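Local structure of beta-N-acetylglucosaminidase (Thermotoga maritima, 3WO8) at residues N282-G287 / P293-T298; I34-R39 / M60-K65; V391-R396 / E404-D409. The protein is a family 3 glycoside hydrolase that probably cleaves terminal non-reducing N-acetyl-D-hexosamine residues from N-acetyl-beta-D-hexosaminides. One frame throughout, in Å; residues are numbered along the deposited sequence.

How the contacts relate
Along the chain the order is contact 2, contact 1, contact 3. Contacts 2 and 1 lie in the TIM-barrel domain, their centres 16 Å apart. Contact 2 joins helices 29-37 and 53-66, which follow barrel strands 20-24 and 42-45; contact 1 joins strand 283-286 to helix 292-304. Strand 283-286 lies beside strand 20-24, closing the barrel, which sets their outer helices side by side: Tyr38, just past helix 29-37, packs on Pro293 and Tyr296 of helix 292-304. Contact 3, on the mixed sheet of the C-terminal domain, is centred 44 Å and 35 Å from the centres of contacts 1 and 2. Contacts 1 and 2 thus form one patch of barrel packing; contact 3 packs separately.

Contact 1 (N282-G287 / P293-T298); sequences NMILLG and PVYYET
Leu286 lays a methyl squarely on the ring of Tyr295, joining strand 283-286 of the TIM barrel to helix 292-304, the outer helix that follows it in a beta-alpha unit. The CH-pi contact is nearly central: CD2 of Leu286 stands 3.5 Å from the centroid of the Tyr295 ring and only 6° off its normal. The second methyl reaches the root of the same side chain, CD1 of Leu286 lying 3.7 Å from CB of Tyr295, so the leucine fork spans both ring and stem. Leu286 CB points at the helix, and CG, anti to the carbonyl carbon (chi1 -53°), places the fork over the ring. Two residues back, CG2 of Ile284 comes obliquely to the ring, 4.2 Å from CD2 of Tyr295. Ile272 and Val273 of helix 269-279 also touch Tyr295, enclosing it between strand and helices. With an alanine at Tyr295, the CD2 methyl of Leu286 would probably lose the ring face it rests on, and a gap would open between strand and helix. In the helix, Val294 O accepts both Thr298 N and, from 48° out of the carbonyl plane, Thr298 OG1 at 2.7 Å.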
ATOM      1  N   ASN B 282      22.791 -12.104  20.240  1.00 47.46           N
ATOM      2  CA  ASN B 282      21.634 -12.797  20.731  1.00 50.33           C
ATOM      3  C   ASN B 282      20.931 -13.582  19.663  1.00 53.52           C
ATOM      4  O   ASN B 282      20.713 -14.779  19.832  1.00 58.77           O
ATOM      5  CB  ASN B 282      20.649 -11.804  21.342  1.00 57.87           C
ATOM      6  CG  ASN B 282      21.268 -10.970  22.444  1.00 51.12           C
ATOM      7  OD1 ASN B 282      21.318  -9.748  22.355  1.00 49.53           O
ATOM      8  ND2 ASN B 282      21.727 -11.626  23.483  1.00 47.34           N
ATOM      9  N   MET B 283      20.535 -12.926  18.571  1.00 49.77           N
ATOM     10  CA  MET B 283      19.805 -13.659  17.528  1.00 45.22           C
ATOM     11  C   MET B 283      20.647 -13.834  16.294  1.00 39.54           C
ATOM     12  O   MET B 283      21.311 -12.908  15.821  1.00 36.73           O
ATOM     13  CB  MET B 283      18.447 -13.023  17.174  1.00 46.41           C
ATOM     14  CG  MET B 283      17.419 -13.103  18.293  1.00 43.27           C
ATOM     15  SD  MET B 283      15.926 -12.195  17.874  1.00 39.72           S
ATOM     16  CE  MET B 283      14.956 -13.604  17.246  1.00 38.78           C
ATOM     17  N   ILE B 284      20.617 -15.062  15.813  1.00 40.44           N
ATOM     18  CA  ILE B 284      21.297 -15.453  14.580  1.00 45.17           C
ATOM     19  C   ILE B 284      20.284 -15.321  13.450  1.00 39.90           C
ATOM     20  O   ILE B 284      19.180 -15.886  13.506  1.00 35.27           O
ATOM     21  CB  ILE B 284      21.764 -16.927  14.630  1.00 48.50           C
ATOM     22  CG1 ILE B 284      22.812 -17.143  15.732  1.00 53.36           C
ATOM     23  CG2 ILE B 284      22.369 -17.332  13.314  1.00 49.69           C
ATOM     24  CD1 ILE B 284      22.793 -18.564  16.250  1.00 52.20           C
ATOM     25  N   LEU B 285      20.674 -14.574  12.441  1.00 36.47           N
ATOM     26  CA  LEU B 285      19.825 -14.334  11.315  1.00 38.29           C
ATOM     27  C   LEU B 285      20.238 -15.274  10.191  1.00 41.58           C
ATOM     28  O   LEU B 285      21.365 -15.208   9.650  1.00 41.64           O
ATOM     29  CB  LEU B 285      19.947 -12.877  10.843  1.00 38.70           C
ATOM     30  CG  LEU B 285      19.180 -12.551   9.569  1.00 36.92           C
ATOM     31  CD1 LEU B 285      17.713 -12.935   9.714  1.00 35.36           C
ATOM     32  CD2 LEU B 285      19.374 -11.097   9.150  1.00 35.17           C
ATOM     33  N   LEU B 286      19.292 -16.137   9.843  1.00 41.51           N
ATOM     34  CA  LEU B 286      19.363 -16.937   8.656  1.00 40.06           C
ATOM     35  C   LEU B 286      18.479 -16.293   7.539  1.00 41.98           C
ATOM     36  O   LEU B 286      17.243 -16.438   7.506  1.00 40.28           O
ATOM     37  CB  LEU B 286      18.951 -18.372   8.992  1.00 40.94           C
ATOM     38  CG  LEU B 286      19.698 -19.054  10.157  1.00 42.45           C
ATOM     39  CD1 LEU B 286      19.262 -20.518  10.330  1.00 42.25           C
ATOM     40  CD2 LEU B 286      21.216 -18.959  10.014  1.00 39.62           C
ATOM     41  N   GLY B 287      19.136 -15.572   6.633  1.00 40.44           N
ATOM     42  CA  GLY B 287      18.515 -15.133   5.396  1.00 44.14           C
ATOM     43  C   GLY B 287      17.563 -16.155   4.787  1.00 47.95           C
ATOM     44  O   GLY B 287      16.515 -15.786   4.245  1.00 51.40           O
ATOM     45  N   PRO B 293      17.438 -26.083  10.260  1.00 62.49           N
ATOM     46  CA  PRO B 293      17.735 -27.379  10.852  1.00 63.86           C
ATOM     47  C   PRO B 293      19.230 -27.519  11.128  1.00 61.92           C
ATOM     48  O   PRO B 293      19.599 -27.762  12.272  1.00 63.03           O
ATOM     49  CB  PRO B 293      17.255 -28.375   9.788  1.00 63.28           C
ATOM     50  CG  PRO B 293      16.181 -27.653   9.059  1.00 65.46           C
ATOM     51  CD  PRO B 293      16.715 -26.246   8.979  1.00 69.11           C
ATOM     52  N   VAL B 294      20.075 -27.294  10.121  1.00 58.16           N
ATOM     53  CA  VAL B 294      21.526 -27.397  10.312  1.00 58.31           C
ATOM     54  C   VAL B 294      21.971 -26.472  11.444  1.00 60.36           C
ATOM     55  O   VAL B 294      22.551 -26.910  12.458  1.00 58.56           O
ATOM     56  CB  VAL B 294      22.305 -27.043   9.032  1.00 60.95           C
ATOM     57  CG1 VAL B 294      23.805 -26.931   9.313  1.00 56.01           C
ATOM     58  CG2 VAL B 294      22.008 -28.048   7.909  1.00 64.93           C
ATOM     59  N   TYR B 295      21.668 -25.188  11.293  1.00 59.58           N
ATOM     60  CA  TYR B 295      22.105 -24.216  12.294  1.00 54.28           C
ATOM     61  C   TYR B 295      21.556 -24.570  13.669  1.00 52.25           C
ATOM     62  O   TYR B 295      22.238 -24.404  14.693  1.00 48.52           O
ATOM     63  CB  TYR B 295      21.715 -22.804  11.890  1.00 48.58           C
ATOM     64  CG  TYR B 295      22.828 -22.010  11.238  1.00 43.58           C
ATOM     65  CD1 TYR B 295      23.126 -22.132   9.889  1.00 43.90           C
ATOM     66  CD2 TYR B 295      23.556 -21.110  11.973  1.00 44.73           C
ATOM     67  CE1 TYR B 295      24.136 -21.373   9.300  1.00 43.59           C
ATOM     68  CE2 TYR B 295      24.552 -20.338  11.396  1.00 48.07           C
ATOM     69  CZ  TYR B 295      24.852 -20.468  10.066  1.00 46.31           C
ATOM     70  OH  TYR B 295      25.878 -19.682   9.542  1.00 49.67           O
ATOM     71  N   TYR B 296      20.344 -25.103  13.702  1.00 53.72           N
ATOM     72  CA  TYR B 296      19.709 -25.343  14.992  1.00 59.59           C
ATOM     73  C   TYR B 296      20.394 -26.470  15.726  1.00 59.71           C
ATOM     74  O   TYR B 296      20.607 -26.377  16.941  1.00 59.72           O
ATOM     75  CB  TYR B 296      18.236 -25.666  14.836  1.00 60.96           C
ATOM     76  CG  TYR B 296      17.486 -25.927  16.149  1.00 60.48           C
ATOM     77  CD1 TYR B 296      17.510 -27.188  16.787  1.00 58.22           C
ATOM     78  CD2 TYR B 296      16.722 -24.923  16.732  1.00 58.75           C
ATOM     79  CE1 TYR B 296      16.790 -27.412  17.969  1.00 57.64           C
ATOM     80  CE2 TYR B 296      16.012 -25.139  17.908  1.00 55.26           C
ATOM     81  CZ  TYR B 296      16.036 -26.380  18.516  1.00 56.48           C
ATOM     82  OH  TYR B 296      15.306 -26.556  19.668  1.00 50.71           O
ATOM     83  N   GLU B 297      20.705 -27.544  14.999  1.00 63.71           N
ATOM     84  CA  GLU B 297      21.269 -28.750  15.628  1.00 63.89           C
ATOM     85  C   GLU B 297      22.766 -28.559  15.926  1.00 64.58           C
ATOM     86  O   GLU B 297      23.254 -29.077  16.940  1.00 65.32           O
ATOM     87  CB  GLU B 297      20.940 -30.032  14.854  1.00 65.53           C
ATOM     88  CG  GLU B 297      21.480 -30.091  13.425  1.00 75.02           C
ATOM     89  CD  GLU B 297      20.693 -31.028  12.486  1.00 79.64           C
ATOM     90  OE1 GLU B 297      19.450 -30.856  12.290  1.00 65.22           O
ATOM     91  OE2 GLU B 297      21.350 -31.936  11.919  1.00 82.70           O
ATOM     92  N   THR B 298      23.471 -27.761  15.106  1.00 61.56           N
ATOM     93  CA  THR B 298      24.820 -27.281  15.471  1.00 54.72           C
ATOM     94  C   THR B 298      24.838 -26.698  16.877  1.00 59.53           C
ATOM     95  O   THR B 298      25.773 -26.935  17.626  1.00 63.22           O
ATOM     96  CB  THR B 298      25.333 -26.191  14.536  1.00 52.66           C
ATOM     97  OG1 THR B 298      25.173 -26.604  13.192  1.00 48.45           O
ATOM     98  CG2 THR B 298      26.796 -25.922  14.766  1.00 54.43           C
TER

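Contact 2 (I34-R39 / M60-K65); sequences IIRKYR and MSFLSK
Ile35 and Leu63 mark the closest approach of the two backbones, their CA atoms 8.8 Å apart, where helices 29-37 and 53-66 lie beside each other on the outside of the TIM barrel. These belong to neighbouring beta-alpha units, connected by strand 42-45 and the short helix 47-50. Phe62 makes the largest share of the contact: with CG anti to the backbone N (chi1 171°), its ring reaches the other helix and is met along its rim. CG2 of Ile35 comes to this edge near the ring plane, 3.6 Å from CE2 of Phe62, as the two side chains run alongside each other, pointing opposite ways. Further round the rim, Arg36 lays its CG 4.1 Å from CZ of Phe62. A bend at chi3 (-101°) then brings NH1 of Arg36 to 3.9 Å from CE1 of Phe62, in the ring plane. NH1 thus sits at the edge, not above the face, with no cation-pi stack; guanidinium and ring planes are 77° apart. Inward, Ile35 and Leu63 both rest on Ile43 of strand 42-45, beneath the two helices. Between them their tips only just meet, CD1 of Ile35 lying 4.5 Å from CD2 of Leu63.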
ATOM      1  N   ILE B  34       8.788 -26.135   9.491  1.00 47.60           N
ATOM      2  CA  ILE B  34       9.957 -25.597  10.160  1.00 44.80           C
ATOM      3  C   ILE B  34       9.487 -24.805  11.340  1.00 46.65           C
ATOM      4  O   ILE B  34      10.073 -24.882  12.392  1.00 50.43           O
ATOM      5  CB  ILE B  34      10.757 -24.628   9.262  1.00 50.16           C
ATOM      6  CG1 ILE B  34      11.414 -25.358   8.100  1.00 55.05           C
ATOM      7  CG2 ILE B  34      11.859 -23.915  10.043  1.00 50.65           C
ATOM      8  CD1 ILE B  34      12.654 -26.135   8.503  1.00 58.68           C
ATOM      9  N   ILE B  35       8.445 -23.999  11.162  1.00 51.74           N
ATOM     10  CA  ILE B  35       8.070 -23.034  12.199  1.00 51.04           C
ATOM     11  C   ILE B  35       7.507 -23.750  13.411  1.00 48.77           C
ATOM     12  O   ILE B  35       7.889 -23.436  14.547  1.00 51.52           O
ATOM     13  CB  ILE B  35       7.148 -21.900  11.654  1.00 51.73           C
ATOM     14  CG1 ILE B  35       8.000 -20.888  10.869  1.00 52.43           C
ATOM     15  CG2 ILE B  35       6.433 -21.154  12.774  1.00 46.74           C
ATOM     16  CD1 ILE B  35       7.227 -20.039   9.885  1.00 50.61           C
ATOM     17  N   ARG B  36       6.637 -24.720  13.189  1.00 47.44           N
ATOM     18  CA  ARG B  36       6.101 -25.495  14.312  1.00 53.55           C
ATOM     19  C   ARG B  36       7.197 -26.338  14.985  1.00 62.46           C
ATOM     20  O   ARG B  36       7.241 -26.419  16.212  1.00 65.13           O
ATOM     21  CB  ARG B  36       4.976 -26.410  13.863  1.00 55.11           C
ATOM     22  CG  ARG B  36       3.838 -25.678  13.175  1.00 59.22           C
ATOM     23  CD  ARG B  36       2.566 -26.499  13.052  1.00 61.09           C
ATOM     24  NE  ARG B  36       2.397 -27.057  11.697  1.00 63.50           N
ATOM     25  CZ  ARG B  36       1.319 -26.903  10.933  1.00 59.15           C
ATOM     26  NH1 ARG B  36       0.269 -26.202  11.352  1.00 66.27           N
ATOM     27  NH2 ARG B  36       1.282 -27.462   9.735  1.00 57.79           N
ATOM     28  N   LYS B  37       8.090 -26.934  14.187  1.00 63.03           N
ATOM     29  CA  LYS B  37       9.096 -27.865  14.717  1.00 65.71           C
ATOM     30  C   LYS B  37      10.102 -27.163  15.600  1.00 60.35           C
ATOM     31  O   LYS B  37      10.201 -27.455  16.764  1.00 56.39           O
ATOM     32  CB  LYS B  37       9.842 -28.606  13.604  1.00 69.80           C
ATOM     33  CG  LYS B  37      10.511 -29.889  14.086  1.00 73.28           C
ATOM     34  CD  LYS B  37      11.768 -30.214  13.288  1.00 76.92           C
ATOM     35  CE  LYS B  37      12.030 -31.717  13.221  1.00 75.30           C
ATOM     36  NZ  LYS B  37      12.532 -32.125  11.874  1.00 75.21           N
ATOM     37  N   TYR B  38      10.847 -26.237  15.023  1.00 62.92           N
ATOM     38  CA  TYR B  38      11.736 -25.363  15.777  1.00 64.97           C
ATOM     39  C   TYR B  38      10.828 -24.180  15.929  1.00 70.73           C
ATOM     40  O   TYR B  38       9.835 -24.075  15.207  1.00 82.60           O
ATOM     41  CB  TYR B  38      12.959 -24.997  14.959  1.00 64.83           C
ATOM     42  CG  TYR B  38      13.532 -26.149  14.152  1.00 70.70           C
ATOM     43  CD1 TYR B  38      13.092 -26.408  12.863  1.00 71.90           C
ATOM     44  CD2 TYR B  38      14.510 -26.991  14.684  1.00 72.09           C
ATOM     45  CE1 TYR B  38      13.610 -27.460  12.121  1.00 74.67           C
ATOM     46  CE2 TYR B  38      15.031 -28.047  13.943  1.00 67.95           C
ATOM     47  CZ  TYR B  38      14.584 -28.272  12.657  1.00 68.87           C
ATOM     48  OH  TYR B  38      15.095 -29.286  11.876  1.00 56.94           O
ATOM     49  N   ARG B  39      11.081 -23.280  16.848  1.00 64.34           N
ATOM     50  CA  ARG B  39      10.071 -22.228  17.004  1.00 60.53           C
ATOM     51  C   ARG B  39      10.798 -20.926  16.905  1.00 55.26           C
ATOM     52  O   ARG B  39      11.026 -20.234  17.905  1.00 57.00           O
ATOM     53  CB  ARG B  39       9.255 -22.404  18.291  1.00 62.75           C
ATOM     54  CG  ARG B  39       8.290 -23.604  18.232  1.00 70.12           C
ATOM     55  CD  ARG B  39       6.880 -23.315  18.763  1.00 75.92           C
ATOM     56  NE  ARG B  39       6.914 -22.475  19.969  1.00 84.75           N
ATOM     57  CZ  ARG B  39       7.148 -22.908  21.214  1.00 77.12           C
ATOM     58  NH1 ARG B  39       7.346 -24.194  21.443  1.00 76.99           N
ATOM     59  NH2 ARG B  39       7.172 -22.050  22.245  1.00 66.06           N
ATOM     60  N   MET B  60       0.356 -14.328   8.252  1.00 38.71           N
ATOM     61  CA  MET B  60       0.194 -13.594   9.521  1.00 35.01           C
ATOM     62  C   MET B  60      -0.857 -14.299  10.362  1.00 32.60           C
ATOM     63  O   MET B  60      -0.765 -14.367  11.566  1.00 31.53           O
ATOM     64  CB  MET B  60      -0.256 -12.147   9.248  1.00 35.22           C
ATOM     65  CG  MET B  60       0.814 -11.244   8.662  1.00 36.06           C
ATOM     66  SD  MET B  60       2.039 -10.919   9.933  1.00 38.93           S
ATOM     67  CE  MET B  60       3.048  -9.689   9.137  1.00 41.49           C
ATOM     68  N   SER B  61      -1.897 -14.793   9.717  1.00 31.11           N
ATOM     69  CA  SER B  61      -2.902 -15.563  10.418  1.00 31.94           C
ATOM     70  C   SER B  61      -2.316 -16.804  11.084  1.00 37.13           C
ATOM     71  O   SER B  61      -2.650 -17.131  12.201  1.00 41.09           O
ATOM     72  CB  SER B  61      -3.950 -16.047   9.438  1.00 30.45           C
ATOM     73  OG  SER B  61      -4.917 -16.788  10.126  1.00 29.39           O
ATOM     74  N   PHE B  62      -1.474 -17.515  10.351  1.00 40.28           N
ATOM     75  CA  PHE B  62      -0.724 -18.639  10.879  1.00 42.00           C
ATOM     76  C   PHE B  62       0.174 -18.212  12.045  1.00 42.06           C
ATOM     77  O   PHE B  62       0.151 -18.857  13.091  1.00 45.02           O
ATOM     78  CB  PHE B  62       0.106 -19.295   9.767  1.00 43.55           C
ATOM     79  CG  PHE B  62       1.066 -20.319  10.261  1.00 46.53           C
ATOM     80  CD1 PHE B  62       0.632 -21.607  10.551  1.00 48.09           C
ATOM     81  CD2 PHE B  62       2.404 -19.995  10.460  1.00 47.36           C
ATOM     82  CE1 PHE B  62       1.512 -22.572  11.015  1.00 45.20           C
ATOM     83  CE2 PHE B  62       3.290 -20.946  10.936  1.00 46.74           C
ATOM     84  CZ  PHE B  62       2.841 -22.241  11.200  1.00 48.31           C
ATOM     85  N   LEU B  63       0.962 -17.163  11.891  1.00 37.51           N
ATOM     86  CA  LEU B  63       1.897 -16.834  12.949  1.00 40.86           C
ATOM     87  C   LEU B  63       1.093 -16.491  14.159  1.00 45.35           C
ATOM     88  O   LEU B  63       1.488 -16.727  15.317  1.00 50.27           O
ATOM     89  CB  LEU B  63       2.765 -15.660  12.585  1.00 41.18           C
ATOM     90  CG  LEU B  63       3.714 -15.994  11.455  1.00 44.73           C
ATOM     91  CD1 LEU B  63       4.322 -14.734  10.848  1.00 44.70           C
ATOM     92  CD2 LEU B  63       4.805 -16.930  11.963  1.00 47.41           C
ATOM     93  N   SER B  64      -0.078 -15.951  13.900  1.00 44.26           N
ATOM     94  CA  SER B  64      -0.859 -15.414  14.984  1.00 44.18           C
ATOM     95  C   SER B  64      -1.358 -16.545  15.877  1.00 45.81           C
ATOM     96  O   SER B  64      -1.198 -16.500  17.091  1.00 47.60           O
ATOM     97  CB  SER B  64      -2.020 -14.594  14.429  1.00 41.53           C
ATOM     98  OG  SER B  64      -2.653 -13.895  15.464  1.00 43.65           O
ATOM     99  N   LYS B  65      -1.976 -17.540  15.252  1.00 50.24           N
ATOM    100  CA  LYS B  65      -2.417 -18.775  15.916  1.00 54.12           C
ATOM    101  C   LYS B  65      -1.287 -19.590  16.583  1.00 48.43           C
ATOM    102  O   LYS B  65      -1.556 -20.274  17.551  1.00 43.91           O
ATOM    103  CB  LYS B  65      -3.139 -19.688  14.918  1.00 60.68           C
ATOM    104  CG  LYS B  65      -4.483 -19.163  14.417  1.00 70.90           C
ATOM    105  CD  LYS B  65      -5.268 -20.276  13.706  1.00 82.82           C
ATOM    106  CE  LYS B  65      -5.789 -19.874  12.330  1.00 83.60           C
ATOM    107  NZ  LYS B  65      -6.902 -18.890  12.446  1.00 82.00           N
TER

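Contact 3 (V391-R396 / E404-D409); sequences VENVVR and EFVEGD
The carboxylate of Glu404 has a methyl over one face: CG2 of Val395 stands almost directly above CD of Glu404, 3.4 Å away. OE1 of Glu404 is equally near that methyl at 3.4 Å, and OE2 is a little farther at 3.8 Å. At the oxygen end of the group lies Arg396 O, 3.9 Å from OE2 of Glu404; both are acceptors, and no hydrogen bond joins them. The other flat group, the Asn393 amide, meets Val406 obliquely through its nitrogen, ND2 being 4.4 Å from CG2 of Val406. The carboxylate reaches the valine because the Glu404 chain folds at chi2 (-105°), after CG has taken the crowded position between the backbone N and the carbonyl carbon. Val395 divides its two methyls between neighbours: CG2 goes to the glutamate, while CG1 lies 4.1 Å from CG2 of Val406. The valines, reaching out from facing backbones, overlap side by side. No hydrogen bond crosses between the segments; they meet mainly through side-chain packing, at the surface.

Strand 391-397 is the outermost on its side of the mixed sheet of the C-terminal domain within this chain, and backbone hydrogen bonds tie it to strand 357-363. Asn393 and Val395 face 404-409, which runs back along this face on the way to strand 411-415, beyond strand 357-363. Glu392, Val394 and Arg396 alternate to the opposite face and touch helix 374-385. There Arg396 forms a salt bridge with Asp379 and hydrogen-bonds to Val362 O and Pro363 O. The edge strand is thus sandwiched between helix 374-385 on one face and the returning segment 404-409 on the other.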
ATOM      1  N   VAL B 391      -0.018 -29.833 -11.921  1.00 48.27           N
ATOM      2  CA  VAL B 391      -0.381 -29.591 -13.308  1.00 46.44           C
ATOM      3  C   VAL B 391      -1.789 -28.992 -13.463  1.00 42.08           C
ATOM      4  O   VAL B 391      -2.717 -29.364 -12.765  1.00 37.86           O
ATOM      5  CB  VAL B 391      -0.294 -30.895 -14.125  1.00 44.12           C
ATOM      6  CG1 VAL B 391      -0.308 -30.586 -15.605  1.00 41.94           C
ATOM      7  CG2 VAL B 391       0.956 -31.681 -13.752  1.00 42.88           C
ATOM      8  N   GLU B 392      -1.936 -28.079 -14.408  1.00 41.97           N
ATOM      9  CA  GLU B 392      -3.182 -27.385 -14.581  1.00 46.10           C
ATOM     10  C   GLU B 392      -3.379 -26.915 -16.017  1.00 47.04           C
ATOM     11  O   GLU B 392      -2.496 -26.312 -16.613  1.00 55.58           O
ATOM     12  CB  GLU B 392      -3.353 -26.252 -13.554  1.00 50.21           C
ATOM     13  CG  GLU B 392      -2.321 -25.151 -13.528  1.00 55.35           C
ATOM     14  CD  GLU B 392      -2.751 -23.915 -12.713  1.00 60.95           C
ATOM     15  OE1 GLU B 392      -3.260 -22.959 -13.337  1.00 68.63           O
ATOM     16  OE2 GLU B 392      -2.576 -23.867 -11.469  1.00 54.38           O
ATOM     17  N   ASN B 393      -4.522 -27.300 -16.589  1.00 47.73           N
ATOM     18  CA  ASN B 393      -4.964 -26.811 -17.887  1.00 46.67           C
ATOM     19  C   ASN B 393      -5.896 -25.625 -17.645  1.00 40.86           C
ATOM     20  O   ASN B 393      -6.946 -25.773 -17.089  1.00 42.82           O
ATOM     21  CB  ASN B 393      -5.669 -27.910 -18.721  1.00 43.03           C
ATOM     22  CG  ASN B 393      -6.246 -27.375 -20.061  1.00 44.55           C
ATOM     23  OD1 ASN B 393      -5.782 -26.358 -20.614  1.00 46.95           O
ATOM     24  ND2 ASN B 393      -7.253 -28.073 -20.593  1.00 43.68           N
ATOM     25  N   VAL B 394      -5.487 -24.451 -18.081  1.00 36.86           N
ATOM     26  CA  VAL B 394      -6.283 -23.245 -17.925  1.00 34.01           C
ATOM     27  C   VAL B 394      -7.054 -22.911 -19.195  1.00 36.10           C
ATOM     28  O   VAL B 394      -6.437 -22.723 -20.254  1.00 37.24           O
ATOM     29  CB  VAL B 394      -5.367 -22.067 -17.638  1.00 29.87           C
ATOM     30  CG1 VAL B 394      -6.170 -20.804 -17.451  1.00 29.74           C
ATOM     31  CG2 VAL B 394      -4.520 -22.353 -16.404  1.00 28.79           C
ATOM     32  N   VAL B 395      -8.379 -22.791 -19.096  1.00 35.98           N
ATOM     33  CA  VAL B 395      -9.132 -22.269 -20.215  1.00 39.19           C
ATOM     34  C   VAL B 395     -10.006 -21.130 -19.776  1.00 39.89           C
ATOM     35  O   VAL B 395     -10.678 -21.210 -18.765  1.00 46.56           O
ATOM     36  CB  VAL B 395      -9.923 -23.335 -21.025  1.00 42.51           C
ATOM     37  CG1 VAL B 395     -10.174 -24.589 -20.232  1.00 49.39           C
ATOM     38  CG2 VAL B 395     -11.230 -22.786 -21.557  1.00 42.20           C
ATOM     39  N   ARG B 396     -10.007 -20.082 -20.590  1.00 38.83           N
ATOM     40  CA  ARG B 396     -10.702 -18.872 -20.312  1.00 39.00           C
ATOM     41  C   ARG B 396     -11.976 -18.809 -21.117  1.00 41.94           C
ATOM     42  O   ARG B 396     -11.923 -18.881 -22.331  1.00 49.35           O
ATOM     43  CB  ARG B 396      -9.803 -17.700 -20.712  1.00 41.54           C
ATOM     44  CG  ARG B 396      -8.471 -17.586 -19.960  1.00 43.08           C
ATOM     45  CD  ARG B 396      -8.595 -17.637 -18.433  1.00 41.05           C
ATOM     46  NE  ARG B 396      -9.252 -16.450 -17.882  1.00 39.66           N
ATOM     47  CZ  ARG B 396      -8.606 -15.337 -17.515  1.00 39.25           C
ATOM     48  NH1 ARG B 396      -7.291 -15.239 -17.629  1.00 39.00           N
ATOM     49  NH2 ARG B 396      -9.271 -14.314 -17.011  1.00 38.91           N
ATOM     50  N   GLU B 404     -16.942 -23.649 -22.720  1.00 56.78           N
ATOM     51  CA  GLU B 404     -16.726 -24.740 -23.668  1.00 60.03           C
ATOM     52  C   GLU B 404     -16.563 -26.043 -22.878  1.00 57.66           C
ATOM     53  O   GLU B 404     -16.069 -26.047 -21.728  1.00 55.61           O
ATOM     54  CB  GLU B 404     -15.481 -24.466 -24.535  1.00 70.17           C
ATOM     55  CG  GLU B 404     -14.191 -24.073 -23.756  1.00 78.13           C
ATOM     56  CD  GLU B 404     -13.795 -22.559 -23.808  1.00 77.87           C
ATOM     57  OE1 GLU B 404     -12.786 -22.251 -24.492  1.00 75.70           O
ATOM     58  OE2 GLU B 404     -14.446 -21.674 -23.176  1.00 58.05           O
ATOM     59  N   PHE B 405     -17.005 -27.145 -23.470  1.00 60.61           N
ATOM     60  CA  PHE B 405     -16.930 -28.435 -22.792  1.00 59.49           C
ATOM     61  C   PHE B 405     -15.470 -28.765 -22.636  1.00 56.22           C
ATOM     62  O   PHE B 405     -14.655 -28.431 -23.509  1.00 55.05           O
ATOM     63  CB  PHE B 405     -17.611 -29.552 -23.581  1.00 64.96           C
ATOM     64  CG  PHE B 405     -17.519 -30.887 -22.900  1.00 66.83           C
ATOM     65  CD1 PHE B 405     -18.402 -31.219 -21.882  1.00 67.07           C
ATOM     66  CD2 PHE B 405     -16.515 -31.780 -23.232  1.00 64.66           C
ATOM     67  CE1 PHE B 405     -18.304 -32.435 -21.226  1.00 70.27           C
ATOM     68  CE2 PHE B 405     -16.403 -32.986 -22.569  1.00 68.56           C
ATOM     69  CZ  PHE B 405     -17.298 -33.318 -21.564  1.00 70.29           C
ATOM     70  N   VAL B 406     -15.130 -29.409 -21.533  1.00 51.76           N
ATOM     71  CA  VAL B 406     -13.732 -29.652 -21.236  1.00 53.55           C
ATOM     72  C   VAL B 406     -13.590 -30.932 -20.441  1.00 52.79           C
ATOM     73  O   VAL B 406     -14.518 -31.331 -19.775  1.00 51.33           O
ATOM     74  CB  VAL B 406     -13.128 -28.435 -20.484  1.00 58.00           C
ATOM     75  CG1 VAL B 406     -13.438 -28.470 -18.989  1.00 56.40           C
ATOM     76  CG2 VAL B 406     -11.626 -28.343 -20.723  1.00 64.82           C
ATOM     77  N   GLU B 407     -12.433 -31.581 -20.518  1.00 61.13           N
ATOM     78  CA  GLU B 407     -12.185 -32.797 -19.722  1.00 62.59           C
ATOM     79  C   GLU B 407     -11.033 -32.541 -18.764  1.00 57.06           C
ATOM     80  O   GLU B 407     -10.331 -31.539 -18.892  1.00 51.61           O
ATOM     81  CB  GLU B 407     -11.915 -34.019 -20.596  1.00 67.45           C
ATOM     82  CG  GLU B 407     -11.054 -33.781 -21.840  1.00 79.83           C
ATOM     83  CD  GLU B 407     -11.855 -33.466 -23.115  1.00 95.12           C
ATOM     84  OE1 GLU B 407     -13.077 -33.766 -23.186  1.00101.68           O
ATOM     85  OE2 GLU B 407     -11.252 -32.918 -24.071  1.00101.93           O
ATOM     86  N   GLY B 408     -10.873 -33.436 -17.796  1.00 50.31           N
ATOM     87  CA  GLY B 408      -9.809 -33.327 -16.790  1.00 47.72           C
ATOM     88  C   GLY B 408     -10.048 -34.346 -15.695  1.00 50.46           C
ATOM     89  O   GLY B 408     -11.128 -34.928 -15.628  1.00 50.68           O
ATOM     90  N   ASP B 409      -9.067 -34.588 -14.838  1.00 52.23           N
ATOM     91  CA  ASP B 409      -9.309 -35.458 -13.668  1.00 60.86           C
ATOM     92  C   ASP B 409     -10.261 -34.748 -12.698  1.00 64.75           C
ATOM     93  O   ASP B 409     -11.075 -35.367 -11.987  1.00 70.28           O
ATOM     94  CB  ASP B 409      -8.001 -35.778 -12.921  1.00 63.43           C
ATOM     95  CG  ASP B 409      -6.974 -36.487 -13.799  1.00 64.71           C
ATOM     96  OD1 ASP B 409      -7.387 -37.085 -14.829  1.00 60.03           O
ATOM     97  OD2 ASP B 409      -5.766 -36.424 -13.449  1.00 59.74           O
TER